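Long-range contact in GRMZM2G135359 pseudokinase (Zea mays, PDB 6CPY), which is a receptor-like pseudokinase, seen here as its kinase-like domain, that may bind ATP, although kinase activity is doubtful: residues E138-I150 against D261-L275. Numbering follows the deposited sequence.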
# COMPACT_ATOMS: atom_id res chain seq x y z
N GLU A 138 6.33 19.55 8.57
CA GLU A 138 6.93 20.20 7.41
C GLU A 138 6.33 19.72 6.07
O GLU A 138 6.64 20.30 5.03
CB GLU A 138 8.44 19.98 7.41
N ALA A 139 5.49 18.69 6.11
CA ALA A 139 4.89 18.13 4.89
C ALA A 139 3.67 18.93 4.43
O ALA A 139 2.96 19.53 5.24
CB ALA A 139 4.50 16.67 5.10
N GLU A 140 3.44 18.93 3.11
CA GLU A 140 2.32 19.66 2.52
C GLU A 140 0.99 19.03 2.93
O GLU A 140 0.80 17.81 2.81
CB GLU A 140 2.42 19.67 0.99
CG GLU A 140 1.43 20.59 0.31
CD GLU A 140 1.41 20.44 -1.20
OE1 GLU A 140 2.42 19.99 -1.78
OE2 GLU A 140 0.38 20.77 -1.82
N LYS A 141 0.08 19.87 3.43
CA LYS A 141 -1.23 19.41 3.88
C LYS A 141 -2.18 19.21 2.70
O LYS A 141 -2.06 19.87 1.66
CB LYS A 141 -1.84 20.38 4.91
CG LYS A 141 -1.01 20.54 6.18
CD LYS A 141 -0.85 19.23 6.96
CE LYS A 141 0.35 19.24 7.90
NZ LYS A 141 0.98 17.89 7.99
N LEU A 142 -3.11 18.28 2.89
CA LEU A 142 -4.01 17.84 1.83
C LEU A 142 -5.39 18.46 2.05
O LEU A 142 -5.92 18.38 3.15
CB LEU A 142 -4.11 16.31 1.89
CG LEU A 142 -2.79 15.56 1.66
CD1 LEU A 142 -2.92 14.13 2.14
CD2 LEU A 142 -2.40 15.61 0.19
N ASP A 143 -5.98 19.07 1.02
CA ASP A 143 -7.33 19.65 1.14
C ASP A 143 -8.45 18.61 1.02
O ASP A 143 -8.17 17.43 0.87
CB ASP A 143 -7.54 20.82 0.17
CG ASP A 143 -7.52 20.41 -1.30
OD1 ASP A 143 -7.55 19.20 -1.65
OD2 ASP A 143 -7.47 21.34 -2.13
N TRP A 144 -9.71 19.04 1.12
CA TRP A 144 -10.84 18.12 1.10
C TRP A 144 -10.86 17.21 -0.13
O TRP A 144 -10.96 16.00 -0.00
CB TRP A 144 -12.16 18.89 1.22
CG TRP A 144 -13.34 18.02 1.23
CD1 TRP A 144 -14.26 17.86 0.23
CD2 TRP A 144 -13.76 17.17 2.29
NE1 TRP A 144 -15.23 16.97 0.62
CE2 TRP A 144 -14.94 16.52 1.88
CE3 TRP A 144 -13.24 16.90 3.56
CZ2 TRP A 144 -15.62 15.63 2.70
CZ3 TRP A 144 -13.91 16.01 4.37
CH2 TRP A 144 -15.08 15.38 3.93
N MET A 145 -10.74 17.80 -1.32
CA MET A 145 -10.85 17.01 -2.55
C MET A 145 -9.68 16.05 -2.68
O MET A 145 -9.86 14.92 -3.11
CB MET A 145 -10.96 17.90 -3.79
CG MET A 145 -12.29 18.64 -3.90
SD MET A 145 -13.72 17.56 -3.73
CE MET A 145 -13.37 16.37 -5.02
N ALA A 146 -8.49 16.50 -2.31
CA ALA A 146 -7.32 15.62 -2.29
C ALA A 146 -7.56 14.42 -1.37
O ALA A 146 -7.27 13.28 -1.74
CB ALA A 146 -6.08 16.38 -1.86
N ARG A 147 -8.10 14.67 -0.18
CA ARG A 147 -8.39 13.59 0.76
C ARG A 147 -9.46 12.62 0.26
O ARG A 147 -9.35 11.43 0.49
CB ARG A 147 -8.72 14.15 2.13
CG ARG A 147 -7.53 14.86 2.73
CD ARG A 147 -7.64 15.07 4.21
NE ARG A 147 -6.69 16.10 4.63
CZ ARG A 147 -6.30 16.31 5.88
NH1 ARG A 147 -6.72 15.56 6.88
NH2 ARG A 147 -5.47 17.31 6.12
N LEU A 148 -10.49 13.13 -0.41
CA LEU A 148 -11.50 12.26 -0.98
C LEU A 148 -10.96 11.41 -2.12
O LEU A 148 -11.27 10.24 -2.22
CB LEU A 148 -12.73 13.07 -1.42
CG LEU A 148 -13.80 13.15 -0.31
CD1 LEU A 148 -13.24 13.51 1.05
CD2 LEU A 148 -14.89 14.12 -0.73
N ARG A 149 -10.15 12.02 -2.98
CA ARG A 149 -9.48 11.28 -4.05
C ARG A 149 -8.61 10.15 -3.52
O ARG A 149 -8.61 9.07 -4.06
CB ARG A 149 -8.62 12.20 -4.90
CG ARG A 149 -9.39 13.12 -5.83
CD ARG A 149 -8.65 13.23 -7.16
NE ARG A 149 -7.21 13.30 -6.99
CZ ARG A 149 -6.30 12.83 -7.85
NH1 ARG A 149 -6.66 12.23 -8.98
NH2 ARG A 149 -5.02 12.97 -7.57
N ILE A 150 -7.85 10.43 -2.47
CA ILE A 150 -7.00 9.42 -1.85
C ILE A 150 -7.86 8.31 -1.25
O ILE A 150 -7.62 7.13 -1.49
CB ILE A 150 -6.08 10.06 -0.80
CG1 ILE A 150 -5.00 10.91 -1.50
CG2 ILE A 150 -5.46 9.00 0.11
CD1 ILE A 150 -4.33 11.92 -0.60
N ASP A 261 -10.33 17.22 10.72
CA ASP A 261 -9.01 17.84 10.74
C ASP A 261 -9.08 19.33 10.36
O ASP A 261 -9.49 19.66 9.26
CB ASP A 261 -8.09 17.10 9.75
CG ASP A 261 -6.62 17.48 9.89
OD1 ASP A 261 -6.30 18.51 10.54
OD2 ASP A 261 -5.80 16.74 9.32
N PRO A 262 -8.65 20.23 11.26
CA PRO A 262 -8.62 21.67 10.88
C PRO A 262 -7.75 22.00 9.66
O PRO A 262 -8.06 22.92 8.90
CB PRO A 262 -8.09 22.37 12.14
CG PRO A 262 -8.30 21.41 13.25
CD PRO A 262 -8.24 20.02 12.66
N SER A 263 -6.69 21.22 9.43
CA SER A 263 -5.79 21.48 8.30
C SER A 263 -6.41 21.22 6.92
O SER A 263 -5.83 21.58 5.90
CB SER A 263 -4.48 20.68 8.45
OG SER A 263 -4.70 19.28 8.34
N ILE A 264 -7.58 20.56 6.89
CA ILE A 264 -8.33 20.38 5.64
C ILE A 264 -8.79 21.71 5.04
O ILE A 264 -8.86 21.85 3.81
CB ILE A 264 -9.56 19.49 5.89
CG1 ILE A 264 -9.10 18.03 5.98
CG2 ILE A 264 -10.64 19.65 4.83
CD1 ILE A 264 -10.10 17.10 6.62
N GLY A 265 -9.10 22.66 5.91
CA GLY A 265 -9.79 23.86 5.51
C GLY A 265 -11.29 23.60 5.42
O GLY A 265 -11.85 22.85 6.22
N PHE A 266 -11.95 24.20 4.43
CA PHE A 266 -13.40 24.07 4.32
C PHE A 266 -13.79 22.66 3.91
O PHE A 266 -13.04 22.00 3.19
CB PHE A 266 -13.98 25.08 3.34
CG PHE A 266 -13.89 26.50 3.81
CD1 PHE A 266 -14.58 26.90 4.95
CD2 PHE A 266 -13.13 27.44 3.12
CE1 PHE A 266 -14.52 28.21 5.39
CE2 PHE A 266 -13.07 28.75 3.55
CZ PHE A 266 -13.77 29.14 4.69
N PHE A 267 -14.93 22.20 4.41
CA PHE A 267 -15.47 20.90 4.02
C PHE A 267 -17.01 20.90 4.01
O PHE A 267 -17.63 21.67 4.74
CB PHE A 267 -14.93 19.79 4.95
CG PHE A 267 -15.47 19.82 6.35
CD1 PHE A 267 -16.62 19.12 6.69
CD2 PHE A 267 -14.80 20.52 7.36
CE1 PHE A 267 -17.10 19.14 7.99
CE2 PHE A 267 -15.29 20.55 8.65
CZ PHE A 267 -16.44 19.85 8.97
N PRO A 268 -17.62 20.04 3.18
CA PRO A 268 -19.07 19.90 3.13
C PRO A 268 -19.56 18.99 4.25
O PRO A 268 -19.15 17.83 4.37
CB PRO A 268 -19.33 19.30 1.75
CG PRO A 268 -18.07 18.56 1.41
CD PRO A 268 -16.96 19.15 2.22
N GLU A 269 -20.44 19.54 5.07
CA GLU A 269 -20.83 18.93 6.32
C GLU A 269 -21.48 17.55 6.15
O GLU A 269 -21.16 16.58 6.85
CB GLU A 269 -21.80 19.91 6.97
CG GLU A 269 -22.10 19.66 8.39
CD GLU A 269 -23.28 20.50 8.82
OE1 GLU A 269 -23.41 21.67 8.36
OE2 GLU A 269 -24.09 19.97 9.58
N ASP A 270 -22.40 17.45 5.21
CA ASP A 270 -23.15 16.22 5.06
C ASP A 270 -22.36 15.10 4.39
O ASP A 270 -22.58 13.93 4.68
CB ASP A 270 -24.45 16.49 4.33
CG ASP A 270 -25.43 17.27 5.19
OD1 ASP A 270 -25.40 17.11 6.43
OD2 ASP A 270 -26.19 18.07 4.64
N THR A 271 -21.42 15.48 3.53
CA THR A 271 -20.48 14.50 2.97
C THR A 271 -19.58 13.93 4.06
O THR A 271 -19.34 12.72 4.12
CB THR A 271 -19.66 15.16 1.86
OG1 THR A 271 -20.56 15.76 0.93
CG2 THR A 271 -18.81 14.13 1.11
N ALA A 272 -19.10 14.80 4.94
CA ALA A 272 -18.32 14.35 6.08
C ALA A 272 -19.12 13.38 6.96
O ALA A 272 -18.60 12.32 7.34
CB ALA A 272 -17.82 15.52 6.87
N ARG A 273 -20.38 13.71 7.26
CA ARG A 273 -21.24 12.79 8.02
C ARG A 273 -21.33 11.42 7.39
O ARG A 273 -21.16 10.40 8.06
CB ARG A 273 -22.67 13.31 8.16
CG ARG A 273 -22.86 14.29 9.27
CD ARG A 273 -24.34 14.62 9.49
NE ARG A 273 -24.37 15.53 10.63
CZ ARG A 273 -24.34 16.85 10.55
NH1 ARG A 273 -24.37 17.48 9.38
NH2 ARG A 273 -24.33 17.56 11.67
N ALA A 274 -21.62 11.40 6.10
CA ALA A 274 -21.79 10.15 5.39
C ALA A 274 -20.49 9.33 5.43
O ALA A 274 -20.52 8.11 5.63
CB ALA A 274 -22.25 10.42 3.97
N LEU A 275 -19.34 9.99 5.28
CA LEU A 275 -18.05 9.26 5.32
C LEU A 275 -17.79 8.69 6.72
O LEU A 275 -17.25 7.58 6.85
CB LEU A 275 -16.90 10.16 4.89
CG LEU A 275 -16.95 10.50 3.39
CD1 LEU A 275 -15.98 11.63 3.08
CD2 LEU A 275 -16.65 9.28 2.53
O HOH W 1 -10.63 21.83 1.79
O HOH W 2 -3.26 16.87 8.46
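Trp144, in the first turn of helix 144-164, lays one indole face against Phe267 and Pro268, just before helix 269-282. Pro268 CD sits over the five-membered ring, 3.4 Å from its centroid, and Phe267 CB over the six-membered ring, two CH-pi contacts on one face; Leu148 CD1 covers the opposite face. With CG anti to the backbone N (chi1 -179°), the ring reaches out to Thr271 CG2 at its edge and brings Trp144 CH2 to 3.9 Å from Leu275 CD1.

Beside it, Arg147 lies buried, its guanidinium roofed by Ile264 CG1, 3.3 Å from CZ. Arg147 NH1 makes a salt bridge to Asp261 OD2 at 2.9 Å, and NH2 adds a longer bond to the same oxygen; the guanidinium and carboxylate planes stand 74° apart. NE and NH2 both hold Leu142 O, fixing the group's rotation. A methionine in place of Arg147 would probably leave the Asp261 carboxylate without its countercharge and Leu142 O without its two donors.

The contact thins at its rims: near partly exposed Ser263, Lys141 CD comes within 4.1 Å of Ser263 OG, while by exposed Asp143 a water bridges Trp144 N to Ile264 O and Phe266 O.

This is packing within the helical C-terminal lobe of the kinase fold. Arg147 NH1 also bonds Ile228 O of helix 214-230, helix 130-135 touches Leu142 and Arg147, and helix 293-304 packs on Leu148, Thr271 and Leu275.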